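Local coordinates for protein alginate lyase, family PL7 (Zobellia galactanivorans, PDB 3ZPY) that probably cleaves alginate by beta-elimination, here as the catalytic domain of a longer family PL7 polysaccharide lyase, at residues T98-V103 against N242-H247. Residues are numbered along the deposited sequence; the frame is centred on the assembly and turned at random. Where two conformers were deposited one is given.
Sequences TMEWTV and NLSVTH
Thr102 OG1 is gripped from several directions: a bridging water donates to it at 2.8 Å, Asn183 OD1 on the adjoining strand hydrogen-bonds to it, and Asn242 ND2 adds a weak bond of 3.4 Å. That water also donates to Asn242 O, tying the hydroxyl to the backbone where the chain turns a corner. With OG1 anti to the carbonyl carbon (chi1 -64°), the hydroxyl faces ND2 and CB of Asn242. Beyond the corner, the strands run antiparallel; the axes of the two segments approach to 4.7 Å, their directions 163° apart. Thr98 with Thr246 and Glu100 with Ser244 form hydrogen-bonded pairs; Glu100 N reaches Ser244 O at 2.8 Å (N-H...O angle 164°). Met99 and Val245 make the intervening non-hydrogen-bonded pair, where Val245 CA lies 3.2 Å from Thr98 O in a CA-H...O contact. These strands are neighbours in the seven-stranded sheet of the PL7 beta-jelly roll, a concanavalin-like sandwich. On the inward face, Leu243 CD1 touches Trp101 CB; Trp15 of the other sheet packs on Met99, Leu243 and Val245, and Phe217 on Met99 and Val245. The bend at the end of the Met99 chain carries CE over one face of the Trp101 ring, 3.7 Å above its plane and offset toward the rim. On the opposite face, one water joins Glu100 OE1, Ser244 OG and Thr246 OG1, donating to the carboxylate oxygen at 2.7 Å.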
ATOM      1  N   THR A  98      -6.706  -3.552 -13.283  1.00  4.62           N
ATOM      2  CA  THR A  98      -5.358  -2.843 -13.314  1.00  4.39           C
ATOM      3  C   THR A  98      -5.311  -1.643 -12.375  1.00  3.67           C
ATOM      4  O   THR A  98      -6.295  -0.879 -12.315  1.00  5.29           O
ATOM      5  CB  THR A  98      -5.128  -2.314 -14.761  1.00  4.32           C
ATOM      6  OG1 THR A  98      -5.215  -3.423 -15.677  1.00  7.30           O
ATOM      7  CG2 THR A  98      -3.765  -1.680 -14.969  1.00  5.61           C
ATOM      8  N   MET A  99      -4.176  -1.508 -11.678  1.00  4.00           N
ATOM      9  CA  MET A  99      -3.916  -0.279 -10.991  1.00  4.21           C
ATOM     10  C   MET A  99      -2.651   0.254 -11.520  1.00  4.09           C
ATOM     11  O   MET A  99      -1.650  -0.447 -11.585  1.00  4.38           O
ATOM     12  CB  MET A  99      -3.809  -0.494  -9.479  1.00  4.24           C
ATOM     13  CG  MET A  99      -3.451   0.792  -8.758  1.00  4.56           C
ATOM     14  SD  MET A  99      -3.574   0.633  -6.927  1.00  5.13           S
ATOM     15  CE  MET A  99      -2.237  -0.542  -6.550  1.00  7.44           C
ATOM     16  N   GLU A 100      -2.695   1.528 -11.991  1.00  4.84           N
ATOM     17  CA  GLU A 100      -1.449   2.236 -12.416  1.00  3.97           C
ATOM     18  C   GLU A 100      -1.186   3.401 -11.472  1.00  3.88           C
ATOM     19  O   GLU A 100      -2.100   4.111 -11.061  1.00  4.76           O
ATOM     20  CB  GLU A 100      -1.615   2.762 -13.805  1.00  5.25           C
ATOM     21  CG  GLU A 100      -1.682   1.654 -14.844  1.00  6.32           C
ATOM     22  CD  GLU A 100      -2.044   2.134 -16.224  1.00  7.77           C
ATOM     23  OE1 GLU A 100      -3.243   2.460 -16.352  1.00  8.97           O
ATOM     24  OE2 GLU A 100      -1.181   2.227 -17.070  1.00 11.38           O
ATOM     25  N   TRP A 101       0.081   3.551 -11.098  1.00  3.98           N
ATOM     26  CA  TRP A 101       0.478   4.697 -10.259  1.00  3.72           C
ATOM     27  C   TRP A 101       1.916   4.963 -10.430  1.00  3.74           C
ATOM     28  O   TRP A 101       2.724   4.056 -10.677  1.00  5.66           O
ATOM     29  CB  TRP A 101       0.130   4.427  -8.776  1.00  4.38           C
ATOM     30  CG  TRP A 101       0.875   3.400  -7.991  1.00  4.70           C
ATOM     31  CD1 TRP A 101       1.640   3.697  -6.851  1.00  6.15           C
ATOM     32  CD2 TRP A 101       0.958   1.963  -8.156  1.00  4.63           C
ATOM     33  NE1 TRP A 101       2.165   2.571  -6.326  1.00  5.35           N
ATOM     34  CE2 TRP A 101       1.792   1.470  -7.057  1.00  4.46           C
ATOM     35  CE3 TRP A 101       0.404   1.051  -9.035  1.00  5.09           C
ATOM     36  CZ2 TRP A 101       2.053   0.079  -6.908  1.00  5.05           C
ATOM     37  CZ3 TRP A 101       0.672  -0.307  -8.880  1.00  5.66           C
ATOM     38  CH2 TRP A 101       1.515  -0.772  -7.861  1.00  4.62           C
ATOM     39  N   THR A 102       2.279   6.212 -10.285  1.00  3.94           N
ATOM     40  CA  THR A 102       3.655   6.639 -10.414  1.00  3.66           C
ATOM     41  C   THR A 102       4.108   6.880  -8.997  1.00  3.43           C
ATOM     42  O   THR A 102       3.474   7.642  -8.242  1.00  4.46           O
ATOM     43  CB  THR A 102       3.699   7.929 -11.296  1.00  3.87           C
ATOM     44  OG1 THR A 102       3.237   7.578 -12.597  1.00  5.28           O
ATOM     45  CG2 THR A 102       5.137   8.520 -11.384  1.00  4.79           C
ATOM     46  N   VAL A 103       5.220   6.316  -8.685  1.00  3.67           N
ATOM     47  CA  VAL A 103       5.601   6.261  -7.198  1.00  3.85           C
ATOM     48  C   VAL A 103       7.082   6.576  -7.032  1.00  4.25           C
ATOM     49  O   VAL A 103       7.930   6.285  -7.905  1.00  5.90           O
ATOM     50  CB  VAL A 103       5.286   4.829  -6.636  1.00  5.33           C
ATOM     51  CG1 VAL A 103       6.246   3.735  -7.189  1.00  8.42           C
ATOM     52  CG2 VAL A 103       5.310   4.821  -5.098  1.00  5.45           C
ATOM     53  N   ASN A 242      -0.513  10.292 -10.640  1.00  4.37           N
ATOM     54  CA  ASN A 242      -0.962   9.613 -11.831  1.00  4.34           C
ATOM     55  C   ASN A 242      -1.590   8.250 -11.494  1.00  3.79           C
ATOM     56  O   ASN A 242      -1.188   7.207 -12.097  1.00  5.18           O
ATOM     57  CB  ASN A 242       0.235   9.401 -12.828  1.00  5.16           C
ATOM     58  CG  ASN A 242       0.813  10.666 -13.291  1.00  6.57           C
ATOM     59  OD1 ASN A 242       0.225  11.714 -13.150  1.00  9.16           O
ATOM     60  ND2 ASN A 242       2.089  10.571 -13.661  1.00  7.56           N
ATOM     61  N   LEU A 243      -2.495   8.228 -10.521  1.00  3.56           N
ATOM     62  CA  LEU A 243      -3.151   7.019 -10.030  1.00  3.72           C
ATOM     63  C   LEU A 243      -4.420   6.793 -10.848  1.00  3.99           C
ATOM     64  O   LEU A 243      -5.252   7.682 -10.978  1.00  5.06           O
ATOM     65  CB  LEU A 243      -3.571   7.282  -8.571  1.00  4.38           C
ATOM     66  CG  LEU A 243      -4.379   6.128  -7.914  1.00  3.68           C
ATOM     67  CD1 LEU A 243      -3.703   4.765  -7.857  1.00  4.38           C
ATOM     68  CD2 LEU A 243      -4.755   6.552  -6.502  1.00  5.38           C
ATOM     69  N   SER A 244      -4.593   5.563 -11.288  1.00  4.80           N
ATOM     70  CA  SER A 244      -5.897   5.151 -11.796  1.00  5.00           C
ATOM     71  C   SER A 244      -6.089   3.674 -11.661  1.00  4.62           C
ATOM     72  O   SER A 244      -5.121   2.910 -11.670  1.00  7.57           O
ATOM     73  CB  SER A 244      -6.030   5.538 -13.262  1.00  7.20           C
ATOM     74  OG  SER A 244      -5.178   4.761 -14.045  1.00  8.71           O
ATOM     75  N   VAL A 245      -7.349   3.269 -11.538  1.00  5.15           N
ATOM     76  CA  VAL A 245      -7.715   1.854 -11.595  0.50  4.17           C
ATOM     77  C   VAL A 245      -8.642   1.657 -12.816  1.00  4.48           C
ATOM     78  O   VAL A 245      -9.503   2.501 -13.071  1.00  6.64           O
ATOM     79  CB  VAL A 245      -8.366   1.385 -10.291  0.50  4.70           C
ATOM     80  CG1 VAL A 245      -9.059   0.059 -10.510  0.50  3.06           C
ATOM     81  CG2 VAL A 245      -7.294   1.151  -9.265  0.50  5.44           C
ATOM     82  N   THR A 246      -8.365   0.582 -13.567  1.00  4.84           N
ATOM     83  CA  THR A 246      -9.159   0.246 -14.763  1.00  5.31           C
ATOM     84  C   THR A 246      -9.659  -1.182 -14.607  1.00  4.83           C
ATOM     85  O   THR A 246      -8.915  -2.089 -14.207  1.00  5.02           O
ATOM     86  CB  THR A 246      -8.311   0.377 -16.024  1.00  7.54           C
ATOM     87  OG1 THR A 246      -7.741   1.650 -16.043  1.00  9.53           O
ATOM     88  CG2 THR A 246      -9.149   0.152 -17.242  1.00  8.93           C
ATOM     89  N   HIS A 247     -10.921  -1.357 -14.928  1.00  5.20           N
ATOM     90  CA  HIS A 247     -11.554  -2.681 -14.973  1.00  4.36           C
ATOM     91  C   HIS A 247     -12.189  -2.878 -16.311  1.00  5.96           C
ATOM     92  O   HIS A 247     -13.012  -1.994 -16.752  1.00  6.17           O
ATOM     93  CB  HIS A 247     -12.616  -2.870 -13.852  1.00  4.91           C
ATOM     94  CG  HIS A 247     -12.016  -2.783 -12.466  1.00  4.41           C
ATOM     95  ND1 HIS A 247     -11.279  -3.836 -11.973  1.00  4.70           N
ATOM     96  CD2 HIS A 247     -11.997  -1.764 -11.503  1.00  5.03           C
ATOM     97  CE1 HIS A 247     -10.880  -3.556 -10.727  1.00  7.04           C
ATOM     98  NE2 HIS A 247     -11.270  -2.247 -10.449  1.00  6.08           N
TER
HETATM   99  O   HOH W   1      -7.815  -3.307 -16.710  1.00  8.81           O
HETATM  100  O   HOH W   2      -5.298   1.876 -14.668  1.00  8.49           O
HETATM  101  O   HOH W   3       1.019   6.070 -13.431  1.00  7.77           O